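Local coordinates for protein putative ADP-Ribosyltransferase Scabin (Streptomyces scabiei 87.22, PDB 5EWY) that probably transfers ADP-ribose from NAD+ to DNA, acting as a secreted toxin of a plant-pathogenic Streptomyces, and here holds an inhibitor in its pocket, at residues A[46-51]-A[57-62]; A[85-90]-A[133-138]; A[101-106]-A[147-152]; A[143-146]-A[152-155]. All blocks are in the same frame, centred on the assembly; numbering follows the deposited sequence.

Contact 1. Residues A[46-51]-A[57-62]; sequences DDPVHA and VDVERI
Val49, in a type I beta turn running from Asp47 to His50, packs on Val59, the first residue of the 3-10 turn 59-61, and so joins two bends of the long loop before strand 75-79. The side chains slide past each other in opposite directions, and CG1 of Val49 comes 3.6 Å from CG2 of Val59. Both of these methyls stand anti to their own carbonyl carbon. The other branch of Val49, CG2, reaches CG1 of Val57 at 4.2 Å, so this short, beta-branched residue serves both ends of 57-59. Pro48 adds a looser touch, its CG lying 4.5 Å from Val59 CG2; its ring holds phi near -69°, which suits the second position of the turn. Trp68 packs against Pro48 and Val59, while Pro164 of strand 160-164 packs against Val49 and Val57.

No hydrogen bond crosses the contact, and each bend is held by a side-chain bond of its own. Asp47 OD1 accepts from Val49 N at 3.0 Å, and Asp58 OD1 accepts from Glu60 N at 3.1 Å, each N-H meeting its carboxylate from above the plane. Aspartate suits both places because its short arm can reach the amide two residues on. Backbone bonds tighten the same bends, His50 N to Asp47 O and Arg61 N to Asp58 O. Two Asx turns, one overlapping a type I beta turn, meet here loop to loop through valine packing.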
loop_
_atom_site.group_PDB
_atom_site.type_symbol
_atom_site.label_atom_id
_atom_site.label_comp_id
_atom_site.label_asym_id
_atom_site.label_seq_id
_atom_site.Cartn_x
_atom_site.Cartn_y
_atom_site.Cartn_z
ATOM N N ASP A 46 -15.893 -9.609 -3.164
ATOM C CA ASP A 46 -15.711 -10.781 -4.007
ATOM C C ASP A 46 -14.434 -10.654 -4.821
ATOM O O ASP A 46 -13.691 -11.628 -4.988
ATOM C CB ASP A 46 -16.908 -10.918 -4.941
ATOM C CG ASP A 46 -16.980 -12.283 -5.598
ATOM O OD1 ASP A 46 -16.374 -13.239 -5.064
ATOM O OD2 ASP A 46 -17.648 -12.395 -6.647
ATOM N N ASP A 47 -14.158 -9.450 -5.313
ATOM C CA ASP A 47 -13.020 -9.204 -6.194
ATOM C C ASP A 47 -11.770 -8.956 -5.354
ATOM O O ASP A 47 -11.733 -7.978 -4.594
ATOM C CB ASP A 47 -13.337 -7.996 -7.063
ATOM C CG ASP A 47 -12.224 -7.628 -7.999
ATOM O OD1 ASP A 47 -11.215 -8.359 -8.053
ATOM O OD2 ASP A 47 -12.395 -6.609 -8.700
ATOM N N PRO A 48 -10.732 -9.798 -5.451
ATOM C CA PRO A 48 -9.560 -9.609 -4.589
ATOM C C PRO A 48 -8.757 -8.371 -4.926
ATOM O O PRO A 48 -7.974 -7.927 -4.081
ATOM C CB PRO A 48 -8.743 -10.887 -4.816
ATOM C CG PRO A 48 -9.083 -11.291 -6.199
ATOM C CD PRO A 48 -10.516 -10.873 -6.437
ATOM N N VAL A 49 -8.950 -7.796 -6.119
ATOM C CA VAL A 49 -8.305 -6.538 -6.485
ATOM C C VAL A 49 -9.359 -5.470 -6.724
ATOM O O VAL A 49 -9.201 -4.592 -7.573
ATOM C CB VAL A 49 -7.357 -6.702 -7.686
ATOM C CG1 VAL A 49 -6.208 -7.627 -7.318
ATOM C CG2 VAL A 49 -8.096 -7.209 -8.916
ATOM N N HIS A 50 -10.436 -5.524 -5.941
ATOM C CA HIS A 50 -11.427 -4.457 -5.956
ATOM C C HIS A 50 -10.786 -3.083 -5.885
ATOM O O HIS A 50 -11.287 -2.126 -6.481
ATOM C CB HIS A 50 -12.378 -4.631 -4.771
ATOM C CG HIS A 50 -13.399 -3.547 -4.666
ATOM N ND1 HIS A 50 -14.392 -3.381 -5.606
ATOM C CD2 HIS A 50 -13.569 -2.561 -3.756
ATOM C CE1 HIS A 50 -15.142 -2.345 -5.270
ATOM N NE2 HIS A 50 -14.672 -1.836 -4.147
ATOM N N ALA A 51 -9.688 -2.956 -5.139
ATOM C CA ALA A 51 -9.095 -1.654 -4.898
ATOM C C ALA A 51 -8.242 -1.158 -6.055
ATOM O O ALA A 51 -7.829 -0.003 -6.022
ATOM C CB ALA A 51 -8.198 -1.720 -3.669
ATOM N N VAL A 57 -4.411 -5.698 -14.097
ATOM C CA VAL A 57 -3.551 -6.631 -13.390
ATOM C C VAL A 57 -4.126 -8.033 -13.507
ATOM O O VAL A 57 -5.347 -8.236 -13.464
ATOM C CB VAL A 57 -3.377 -6.201 -11.925
ATOM C CG1 VAL A 57 -4.734 -6.136 -11.195
ATOM C CG2 VAL A 57 -2.408 -7.139 -11.222
ATOM N N ASP A 58 -3.241 -9.011 -13.651
ATOM C CA ASP A 58 -3.623 -10.403 -13.859
ATOM C C ASP A 58 -3.307 -11.188 -12.590
ATOM O O ASP A 58 -2.172 -11.626 -12.385
ATOM C CB ASP A 58 -2.890 -10.981 -15.062
ATOM C CG ASP A 58 -3.262 -12.424 -15.323
ATOM O OD1 ASP A 58 -4.149 -12.943 -14.608
ATOM O OD2 ASP A 58 -2.676 -13.030 -16.248
ATOM N N VAL A 59 -4.338 -11.401 -11.768
ATOM C CA VAL A 59 -4.176 -12.062 -10.474
ATOM C C VAL A 59 -3.612 -13.466 -10.633
ATOM O O VAL A 59 -2.920 -13.968 -9.740
ATOM C CB VAL A 59 -5.524 -12.061 -9.727
ATOM C CG1 VAL A 59 -5.497 -13.003 -8.531
ATOM C CG2 VAL A 59 -5.874 -10.653 -9.280
ATOM N N GLU A 60 -3.908 -14.136 -11.744
ATOM C CA GLU A 60 -3.440 -15.503 -11.904
ATOM C C GLU A 60 -1.931 -15.582 -12.093
ATOM O O GLU A 60 -1.362 -16.670 -11.956
ATOM C CB GLU A 60 -4.177 -16.180 -13.063
ATOM C CG GLU A 60 -5.649 -16.446 -12.759
ATOM C CD GLU A 60 -6.410 -17.039 -13.934
ATOM O OE1 GLU A 60 -5.779 -17.365 -14.962
ATOM O OE2 GLU A 60 -7.647 -17.177 -13.829
ATOM N N ARG A 61 -1.276 -14.463 -12.392
ATOM C CA ARG A 61 0.166 -14.443 -12.579
ATOM C C ARG A 61 0.931 -14.160 -11.296
ATOM O O ARG A 61 2.164 -14.210 -11.307
ATOM C CB ARG A 61 0.542 -13.396 -13.627
ATOM C CG ARG A 61 0.157 -13.812 -15.039
ATOM C CD ARG A 61 0.401 -12.700 -16.038
ATOM N NE ARG A 61 1.806 -12.305 -16.098
ATOM C CZ ARG A 61 2.240 -11.183 -16.666
ATOM N NH1 ARG A 61 1.377 -10.336 -17.216
ATOM N NH2 ARG A 61 3.534 -10.897 -16.670
ATOM N N ILE A 62 0.241 -13.874 -10.197
ATOM C CA ILE A 62 0.928 -13.636 -8.935
ATOM C C ILE A 62 1.591 -14.926 -8.484
ATOM O O ILE A 62 0.969 -15.997 -8.490
ATOM C CB ILE A 62 -0.052 -13.125 -7.869
ATOM C CG1 ILE A 62 -0.653 -11.783 -8.280
ATOM C CG2 ILE A 62 0.645 -13.006 -6.529
ATOM C CD1 ILE A 62 -1.858 -11.392 -7.450
#

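Contact 2. Residues A[85-90]-A[133-138]; sequences VVFEQG and YNYYID
Val86 lies against the outer end of the Tyr135 ring where helix 83-89 packs on strand 133-137, an inner strand of the antiparallel four-stranded sheet. The two side chains cross obliquely, and both valine methyls take part: CG1 sits 3.7 Å from Tyr135 CE2, whereas CG2 lies 3.7 Å from CZ and 3.5 Å from OH. With chi1 at 173°, CG1 is anti to Val86's own N and CG2 anti to its carbonyl carbon, so the fork spreads along one side of the tyrosine. A branched residue suits this place because two methyls can follow the ring from CE2 to the hydroxyl.

Phe87 comes at the same ring from its rim, near the ring plane. Val175, on the neighbouring strand 172-179, touches both aromatic side chains, and Pro83 at the start of the helix also packs on Tyr135. Tyrosine suits the place because its apolar ring fills the buried helix-sheet interface while its hydroxyl makes a hydrogen bond with Arg81 O, just before the helix. The aromatic pair meets at 4.0 Å, Phe87 CE1 against Tyr135 CE2.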
loop_
_atom_site.group_PDB
_atom_site.type_symbol
_atom_site.label_atom_id
_atom_site.label_comp_id
_atom_site.label_asym_id
_atom_site.label_seq_id
_atom_site.Cartn_x
_atom_site.Cartn_y
_atom_site.Cartn_z
ATOM N N VAL A 85 -0.822 14.752 -7.030
ATOM C CA VAL A 85 -0.809 13.680 -8.014
ATOM C C VAL A 85 -1.518 12.445 -7.473
ATOM O O VAL A 85 -2.373 11.855 -8.146
ATOM C CB VAL A 85 0.654 13.360 -8.385
ATOM C CG1 VAL A 85 0.701 12.217 -9.387
ATOM C CG2 VAL A 85 1.373 14.619 -8.905
ATOM N N VAL A 86 -1.164 12.028 -6.256
ATOM C CA VAL A 86 -1.739 10.814 -5.686
ATOM C C VAL A 86 -3.241 10.963 -5.455
ATOM O O VAL A 86 -4.007 10.035 -5.714
ATOM C CB VAL A 86 -1.005 10.444 -4.394
ATOM C CG1 VAL A 86 -1.687 9.274 -3.687
ATOM C CG2 VAL A 86 0.423 10.074 -4.673
ATOM N N PHE A 87 -3.693 12.122 -4.991
ATOM C CA PHE A 87 -5.128 12.250 -4.767
ATOM C C PHE A 87 -5.895 12.249 -6.085
ATOM O O PHE A 87 -7.051 11.831 -6.122
ATOM C CB PHE A 87 -5.442 13.517 -3.975
ATOM C CG PHE A 87 -4.935 13.506 -2.560
ATOM C CD1 PHE A 87 -4.412 12.358 -1.968
ATOM C CD2 PHE A 87 -5.018 14.662 -1.800
ATOM C CE1 PHE A 87 -3.935 12.382 -0.644
ATOM C CE2 PHE A 87 -4.563 14.674 -0.488
ATOM C CZ PHE A 87 -4.037 13.550 0.084
ATOM N N GLU A 88 -5.282 12.702 -7.176
ATOM C CA GLU A 88 -5.962 12.651 -8.456
ATOM C C GLU A 88 -5.938 11.251 -9.070
ATOM O O GLU A 88 -6.953 10.793 -9.608
ATOM C CB GLU A 88 -5.326 13.676 -9.391
ATOM C CG GLU A 88 -6.042 13.837 -10.711
ATOM C CD GLU A 88 -6.018 15.268 -11.207
ATOM O OE1 GLU A 88 -6.494 16.157 -10.466
ATOM O OE2 GLU A 88 -5.514 15.503 -12.327
ATOM N N GLN A 89 -4.796 10.562 -9.019
ATOM C CA GLN A 89 -4.603 9.312 -9.752
ATOM C C GLN A 89 -4.728 8.067 -8.901
ATOM O O GLN A 89 -4.812 6.970 -9.462
ATOM C CB GLN A 89 -3.172 9.219 -10.290
ATOM C CG GLN A 89 -2.770 10.210 -11.272
ATOM C CD GLN A 89 -1.328 9.999 -11.696
ATOM O OE1 GLN A 89 -0.612 9.114 -11.198
ATOM N NE2 GLN A 89 -0.898 10.805 -12.608
ATOM N N GLY A 90 -4.677 8.201 -7.588
ATOM C CA GLY A 90 -4.419 7.040 -6.745
ATOM C C GLY A 90 -2.954 6.648 -6.865
ATOM O O GLY A 90 -2.124 7.422 -7.340
ATOM N N TYR A 133 6.616 12.035 2.038
ATOM C CA TYR A 133 5.302 11.907 2.569
ATOM C C TYR A 133 4.986 10.527 3.117
ATOM O O TYR A 133 5.455 9.566 2.644
ATOM C CB TYR A 133 4.324 12.171 1.418
ATOM C CG TYR A 133 4.454 13.533 0.767
ATOM C CD1 TYR A 133 3.830 14.609 1.277
ATOM C CD2 TYR A 133 5.219 13.708 -0.344
ATOM C CE1 TYR A 133 3.971 15.844 0.705
ATOM C CE2 TYR A 133 5.362 14.935 -0.898
ATOM C CZ TYR A 133 4.723 15.985 -0.374
ATOM O OH TYR A 133 4.843 17.211 -0.928
ATOM N N ASN A 134 4.142 10.517 4.132
ATOM C CA ASN A 134 3.575 9.286 4.679
ATOM C C ASN A 134 2.081 9.302 4.348
ATOM O O ASN A 134 1.319 10.074 4.933
ATOM C CB ASN A 134 3.828 9.226 6.189
ATOM C CG ASN A 134 3.633 7.844 6.762
ATOM O OD1 ASN A 134 3.915 6.821 6.103
ATOM N ND2 ASN A 134 3.137 7.785 8.009
ATOM N N TYR A 135 1.658 8.458 3.415
ATOM C CA TYR A 135 0.253 8.324 3.030
ATOM C C TYR A 135 -0.464 7.300 3.895
ATOM O O TYR A 135 0.117 6.292 4.314
ATOM C CB TYR A 135 0.143 7.918 1.563
ATOM C CG TYR A 135 0.504 9.037 0.607
ATOM C CD1 TYR A 135 1.805 9.221 0.168
ATOM C CD2 TYR A 135 -0.462 9.888 0.125
ATOM C CE1 TYR A 135 2.130 10.251 -0.706
ATOM C CE2 TYR A 135 -0.169 10.911 -0.726
ATOM C CZ TYR A 135 1.134 11.092 -1.160
ATOM O OH TYR A 135 1.371 12.136 -2.011
ATOM N N TYR A 136 -1.729 7.615 4.188
ATOM C CA TYR A 136 -2.627 6.825 5.017
ATOM C C TYR A 136 -3.688 6.237 4.097
ATOM O O TYR A 136 -4.291 6.963 3.304
ATOM C CB TYR A 136 -3.298 7.732 6.064
ATOM C CG TYR A 136 -2.387 8.266 7.140
ATOM C CD1 TYR A 136 -1.215 8.962 6.825
ATOM C CD2 TYR A 136 -2.652 8.052 8.461
ATOM C CE1 TYR A 136 -0.399 9.442 7.802
ATOM C CE2 TYR A 136 -1.802 8.504 9.451
ATOM C CZ TYR A 136 -0.654 9.190 9.106
ATOM O OH TYR A 136 0.141 9.653 10.107
ATOM N N ILE A 137 -3.853 4.912 4.149
ATOM C CA ILE A 137 -4.617 4.149 3.163
ATOM C C ILE A 137 -5.662 3.311 3.889
ATOM O O ILE A 137 -5.353 2.675 4.910
ATOM C CB ILE A 137 -3.669 3.250 2.350
ATOM C CG1 ILE A 137 -2.773 4.152 1.506
ATOM C CG2 ILE A 137 -4.418 2.242 1.470
ATOM C CD1 ILE A 137 -1.528 3.464 0.989
ATOM N N ASP A 138 -6.889 3.312 3.372
ATOM C CA ASP A 138 -7.962 2.492 3.937
ATOM C C ASP A 138 -8.566 1.751 2.750
ATOM O O ASP A 138 -9.471 2.238 2.080
ATOM C CB ASP A 138 -8.972 3.358 4.672
ATOM C CG ASP A 138 -10.188 2.578 5.161
ATOM O OD1 ASP A 138 -10.094 1.346 5.360
ATOM O OD2 ASP A 138 -11.242 3.205 5.382
#

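Contact 3. Residues A[101-106]-A[147-152]; sequences YDIESY and KTIGDR
Ile103 and Ile149 meet through their branch methyls, CG2 of Ile103 lying 4.0 Å from CG2 of Ile149, with the side chains at a slant to each other. The longer arm of Ile103 goes elsewhere: its CD1 comes 4.0 Å from CG2 of Thr148, the two side chains crossing at about a right angle. Ile149 likewise divides its work, for its CD1 rests beside the backbone of Glu104, 4.1 Å from the CA, and near that residue's aliphatic CG. Each isoleucine uses both branches, one for the other isoleucine and one for a neighbour along the opposite helix.

In the next shell, the chi1 of Thr148, -59°, sets CG2 opposite the backbone N and leaves OG1 on another side, where it makes hydrogen bonds with Asp144 O and Val67 N. A threonine thus offers a methyl to the interface and a hydroxyl to the backbone. Ile62 and Val143 extend the apolar surroundings of Ile103.

Further out, Asp102 is the N-cap of helix 103-108, its OD2 accepting from Ser105 N at 2.9 Å on the anti side of the carboxylate. Gly150 ends helix 145-149 with a phi of 97°, where any side chain would collide with the carbonyl O of Ile149. Since no hydrogen bond joins the two segments, the fit of branched aliphatic groups carries the contact, while the polar groups bond within the helices or to neighbouring loops.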
loop_
_atom_site.group_PDB
_atom_site.type_symbol
_atom_site.label_atom_id
_atom_site.label_comp_id
_atom_site.label_asym_id
_atom_site.label_seq_id
_atom_site.Cartn_x
_atom_site.Cartn_y
_atom_site.Cartn_z
ATOM N N TYR A 101 5.851 -10.091 -11.493
ATOM C CA TYR A 101 4.741 -10.618 -10.709
ATOM C C TYR A 101 5.194 -11.496 -9.554
ATOM O O TYR A 101 4.380 -11.809 -8.682
ATOM C CB TYR A 101 3.783 -11.415 -11.607
ATOM C CG TYR A 101 2.698 -10.568 -12.221
ATOM C CD1 TYR A 101 2.957 -9.767 -13.318
ATOM C CD2 TYR A 101 1.418 -10.549 -11.686
ATOM C CE1 TYR A 101 1.964 -8.984 -13.885
ATOM C CE2 TYR A 101 0.423 -9.770 -12.244
ATOM C CZ TYR A 101 0.704 -8.986 -13.340
ATOM O OH TYR A 101 -0.275 -8.204 -13.913
ATOM N N ASP A 102 6.458 -11.913 -9.510
ATOM C CA ASP A 102 6.909 -12.719 -8.382
ATOM C C ASP A 102 7.190 -11.821 -7.185
ATOM O O ASP A 102 8.019 -10.907 -7.257
ATOM C CB ASP A 102 8.136 -13.559 -8.697
ATOM C CG ASP A 102 8.499 -14.456 -7.533
ATOM O OD1 ASP A 102 7.777 -15.457 -7.313
ATOM O OD2 ASP A 102 9.472 -14.148 -6.818
ATOM N N ILE A 103 6.506 -12.101 -6.079
ATOM C CA ILE A 103 6.547 -11.203 -4.929
ATOM C C ILE A 103 7.922 -11.206 -4.284
ATOM O O ILE A 103 8.456 -10.148 -3.928
ATOM C CB ILE A 103 5.442 -11.579 -3.936
ATOM C CG1 ILE A 103 4.092 -11.130 -4.503
ATOM C CG2 ILE A 103 5.692 -10.931 -2.566
ATOM C CD1 ILE A 103 2.970 -11.888 -3.979
ATOM N N GLU A 104 8.505 -12.394 -4.089
ATOM C CA GLU A 104 9.824 -12.468 -3.475
ATOM C C GLU A 104 10.849 -11.694 -4.300
ATOM O O GLU A 104 11.678 -10.962 -3.746
ATOM C CB GLU A 104 10.237 -13.936 -3.330
ATOM C CG GLU A 104 11.322 -14.182 -2.319
ATOM C CD GLU A 104 11.753 -15.631 -2.254
ATOM O OE1 GLU A 104 11.315 -16.470 -3.095
ATOM O OE2 GLU A 104 12.557 -15.941 -1.350
ATOM N N SER A 105 10.797 -11.837 -5.629
ATOM C CA SER A 105 11.724 -11.115 -6.499
ATOM C C SER A 105 11.549 -9.611 -6.342
ATOM O O SER A 105 12.530 -8.879 -6.212
ATOM C CB SER A 105 11.517 -11.512 -7.965
ATOM O OG SER A 105 11.822 -12.869 -8.205
ATOM N N TYR A 106 10.293 -9.143 -6.328
ATOM C CA TYR A 106 9.997 -7.713 -6.248
ATOM C C TYR A 106 10.480 -7.124 -4.927
ATOM O O TYR A 106 11.053 -6.027 -4.893
ATOM C CB TYR A 106 8.481 -7.522 -6.391
ATOM C CG TYR A 106 7.955 -6.173 -5.947
ATOM C CD1 TYR A 106 8.233 -5.030 -6.681
ATOM C CD2 TYR A 106 7.165 -6.043 -4.806
ATOM C CE1 TYR A 106 7.758 -3.795 -6.292
ATOM C CE2 TYR A 106 6.687 -4.809 -4.409
ATOM C CZ TYR A 106 6.987 -3.686 -5.159
ATOM O OH TYR A 106 6.524 -2.441 -4.787
ATOM N N LYS A 147 2.867 -13.240 5.028
ATOM C CA LYS A 147 2.053 -14.450 5.030
ATOM C C LYS A 147 2.241 -15.251 3.751
ATOM O O LYS A 147 2.038 -16.472 3.749
ATOM C CB LYS A 147 0.572 -14.109 5.205
ATOM C CG LYS A 147 0.210 -13.601 6.578
ATOM C CD LYS A 147 -1.296 -13.407 6.700
ATOM C CE LYS A 147 -1.684 -12.731 8.006
ATOM N NZ LYS A 147 -1.169 -13.475 9.184
ATOM N N THR A 148 2.602 -14.583 2.658
ATOM C CA THR A 148 2.784 -15.212 1.355
ATOM C C THR A 148 4.180 -15.784 1.164
ATOM O O THR A 148 4.307 -16.890 0.637
ATOM C CB THR A 148 2.482 -14.175 0.266
ATOM O OG1 THR A 148 1.138 -13.716 0.439
ATOM C CG2 THR A 148 2.641 -14.740 -1.135
ATOM N N ILE A 149 5.229 -15.074 1.586
ATOM C CA ILE A 149 6.600 -15.544 1.385
ATOM C C ILE A 149 7.325 -15.872 2.684
ATOM O O ILE A 149 8.507 -16.249 2.636
ATOM C CB ILE A 149 7.434 -14.591 0.506
ATOM C CG1 ILE A 149 7.745 -13.279 1.245
ATOM C CG2 ILE A 149 6.728 -14.355 -0.845
ATOM C CD1 ILE A 149 8.739 -12.371 0.519
ATOM N N GLY A 150 6.669 -15.765 3.832
ATOM C CA GLY A 150 7.317 -16.020 5.103
ATOM C C GLY A 150 7.794 -14.742 5.770
ATOM O O GLY A 150 7.829 -13.661 5.176
ATOM N N ASP A 151 8.169 -14.877 7.046
ATOM C CA ASP A 151 8.610 -13.737 7.845
ATOM C C ASP A 151 10.095 -13.799 8.173
ATOM O O ASP A 151 10.547 -13.154 9.128
ATOM C CB ASP A 151 7.776 -13.583 9.121
ATOM C CG ASP A 151 7.874 -14.782 10.049
ATOM O OD1 ASP A 151 8.692 -15.690 9.802
ATOM O OD2 ASP A 151 7.124 -14.806 11.045
ATOM N N ARG A 152 10.865 -14.539 7.382
ATOM C CA ARG A 152 12.287 -14.736 7.618
ATOM C C ARG A 152 13.161 -14.061 6.575
ATOM O O ARG A 152 14.388 -14.061 6.726
ATOM C CB ARG A 152 12.615 -16.237 7.625
ATOM C CG ARG A 152 11.811 -17.047 8.628
ATOM C CD ARG A 152 12.191 -16.708 10.056
ATOM N NE ARG A 152 11.441 -17.510 11.017
ATOM C CZ ARG A 152 11.743 -18.761 11.349
ATOM N NH1 ARG A 152 12.786 -19.370 10.799
ATOM N NH2 ARG A 152 10.996 -19.409 12.232
#

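Contact 4. Residues A[143-146]-A[152-155]; sequences VDVN and RHKW
His153 and Asn146 are joined by the one direct hydrogen bond of this contact. His153 NE2 donates to Asn146 OD1 over 2.9 Å, with an N-H...O angle of 153°. The oxygen lies at the edge of the imidazole, a little tilted from the ring plane, and the N-H in turn arrives from above the plane of the amide carbonyl; amide and ring planes are 74° apart. Histidine fits because the NE2 at the far end of its ring can span the gap from the loop to the helix. With chi1 at 63°, its CG stands between backbone N and carbonyl carbon, which sends the ring toward the helix. The other end of the Asn146 amide, ND2, bonds to Ala156 O, so both polar atoms of the group are held and its flip is fixed.

A water adds to the polar group. It lies 2.8 Å from Asn146 OD1, with a weak, long link of 3.4 Å to Trp155 O.

Van der Waals contact is slight: Val145 CG1 lies 4.1 Å from His153 NE2, the side chains crossing at about a right angle, and Val107 of helix 103-108 also touches the histidine.

A side-chain N-cap starts helix 145-149: Asp144 OD1 accepts from Lys147 N. Through its bonds to His153 and Ala156 O, Asn146 ties the first turn of this helix to the loop running on to strand 160-164. That loop and strand carry Gln158 and Glu160, which line the inhibitor pocket and match the Q-x-E motif of the ADP-ribosyltransferase fold.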
loop_
_atom_site.group_PDB
_atom_site.type_symbol
_atom_site.label_atom_id
_atom_site.label_comp_id
_atom_site.label_asym_id
_atom_site.label_seq_id
_atom_site.Cartn_x
_atom_site.Cartn_y
_atom_site.Cartn_z
ATOM N N VAL A 143 -2.058 -8.203 -0.973
ATOM C CA VAL A 143 -1.340 -9.437 -0.680
ATOM C C VAL A 143 -0.472 -9.205 0.554
ATOM O O VAL A 143 0.399 -8.329 0.557
ATOM C CB VAL A 143 -0.479 -9.871 -1.875
ATOM C CG1 VAL A 143 0.266 -11.141 -1.527
ATOM C CG2 VAL A 143 -1.330 -10.061 -3.136
ATOM N N ASP A 144 -0.683 -9.999 1.598
ATOM C CA ASP A 144 0.138 -9.905 2.799
ATOM C C ASP A 144 1.470 -10.585 2.508
ATOM O O ASP A 144 1.542 -11.807 2.356
ATOM C CB ASP A 144 -0.590 -10.527 3.990
ATOM C CG ASP A 144 0.158 -10.336 5.292
ATOM O OD1 ASP A 144 1.382 -10.564 5.308
ATOM O OD2 ASP A 144 -0.464 -9.968 6.311
ATOM N N VAL A 145 2.533 -9.785 2.405
ATOM C CA VAL A 145 3.801 -10.306 1.910
ATOM C C VAL A 145 4.344 -11.379 2.839
ATOM O O VAL A 145 4.733 -12.461 2.395
ATOM C CB VAL A 145 4.808 -9.168 1.688
ATOM C CG1 VAL A 145 6.239 -9.723 1.459
ATOM C CG2 VAL A 145 4.408 -8.345 0.491
ATOM N N ASN A 146 4.420 -11.089 4.137
ATOM C CA ASN A 146 5.026 -12.058 5.045
ATOM C C ASN A 146 4.192 -13.333 5.167
ATOM O O ASN A 146 4.755 -14.417 5.366
ATOM C CB ASN A 146 5.290 -11.439 6.409
ATOM C CG ASN A 146 6.390 -10.414 6.374
ATOM O OD1 ASN A 146 7.017 -10.174 5.328
ATOM N ND2 ASN A 146 6.643 -9.796 7.514
ATOM N N ARG A 152 10.865 -14.539 7.382
ATOM C CA ARG A 152 12.287 -14.736 7.618
ATOM C C ARG A 152 13.161 -14.061 6.575
ATOM O O ARG A 152 14.388 -14.061 6.726
ATOM C CB ARG A 152 12.615 -16.237 7.625
ATOM C CG ARG A 152 11.811 -17.047 8.628
ATOM C CD ARG A 152 12.191 -16.708 10.056
ATOM N NE ARG A 152 11.441 -17.510 11.017
ATOM C CZ ARG A 152 11.743 -18.761 11.349
ATOM N NH1 ARG A 152 12.786 -19.370 10.799
ATOM N NH2 ARG A 152 10.996 -19.409 12.232
ATOM N N HIS A 153 12.571 -13.506 5.521
ATOM C CA HIS A 153 13.360 -12.878 4.477
ATOM C C HIS A 153 13.902 -11.535 4.956
ATOM O O HIS A 153 13.497 -10.992 5.992
ATOM C CB HIS A 153 12.524 -12.709 3.209
ATOM C CG HIS A 153 11.350 -11.801 3.379
ATOM N ND1 HIS A 153 11.389 -10.456 3.084
ATOM C CD2 HIS A 153 10.102 -12.049 3.843
ATOM C CE1 HIS A 153 10.210 -9.917 3.342
ATOM N NE2 HIS A 153 9.410 -10.867 3.793
ATOM N N LYS A 154 14.850 -11.009 4.174
ATOM C CA LYS A 154 15.632 -9.852 4.589
ATOM C C LYS A 154 14.753 -8.681 5.000
ATOM O O LYS A 154 15.105 -7.922 5.907
ATOM C CB LYS A 154 16.547 -9.440 3.437
ATOM C CG LYS A 154 17.464 -8.289 3.760
ATOM C CD LYS A 154 18.694 -8.278 2.856
ATOM C CE LYS A 154 18.330 -8.164 1.379
ATOM N NZ LYS A 154 19.535 -8.230 0.487
ATOM N N TRP A 155 13.634 -8.489 4.309
ATOM C CA TRP A 155 12.802 -7.304 4.483
ATOM C C TRP A 155 11.516 -7.592 5.247
ATOM O O TRP A 155 10.544 -6.825 5.151
ATOM C CB TRP A 155 12.518 -6.687 3.115
ATOM C CG TRP A 155 13.784 -6.186 2.501
ATOM C CD1 TRP A 155 14.395 -6.655 1.392
ATOM C CD2 TRP A 155 14.613 -5.139 3.012
ATOM N NE1 TRP A 155 15.570 -5.958 1.159
ATOM C CE2 TRP A 155 15.706 -5.005 2.135
ATOM C CE3 TRP A 155 14.516 -4.278 4.113
ATOM C CZ2 TRP A 155 16.712 -4.067 2.341
ATOM C CZ3 TRP A 155 15.513 -3.341 4.311
ATOM C CH2 TRP A 155 16.598 -3.243 3.429
HETATM O O HOH W 1 7.233 -7.513 4.573
#

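Contacts 3 and 4 form one cluster: their centres are 5 Å apart, both use helix 145-149, and they share Arg152. Val143 joins them, its CG1 lying 3.7 Å from Ile103 CD1. Contact 1 touches contact 3, where Ile62 CG2 packs 3.6 Å from Ile103 CD1 and Tyr101 OH sits 3.1 Å from Asp58 N in a probable hydrogen bond. Contact 2 stands apart, with its centre about 23 Å from that of contact 4 and across the centre of the chain. Neither Val145 of contact 4 nor Tyr135 of contact 2 lines the pocket itself, but their side chains come within about 7 and 8 Å of the inhibitor.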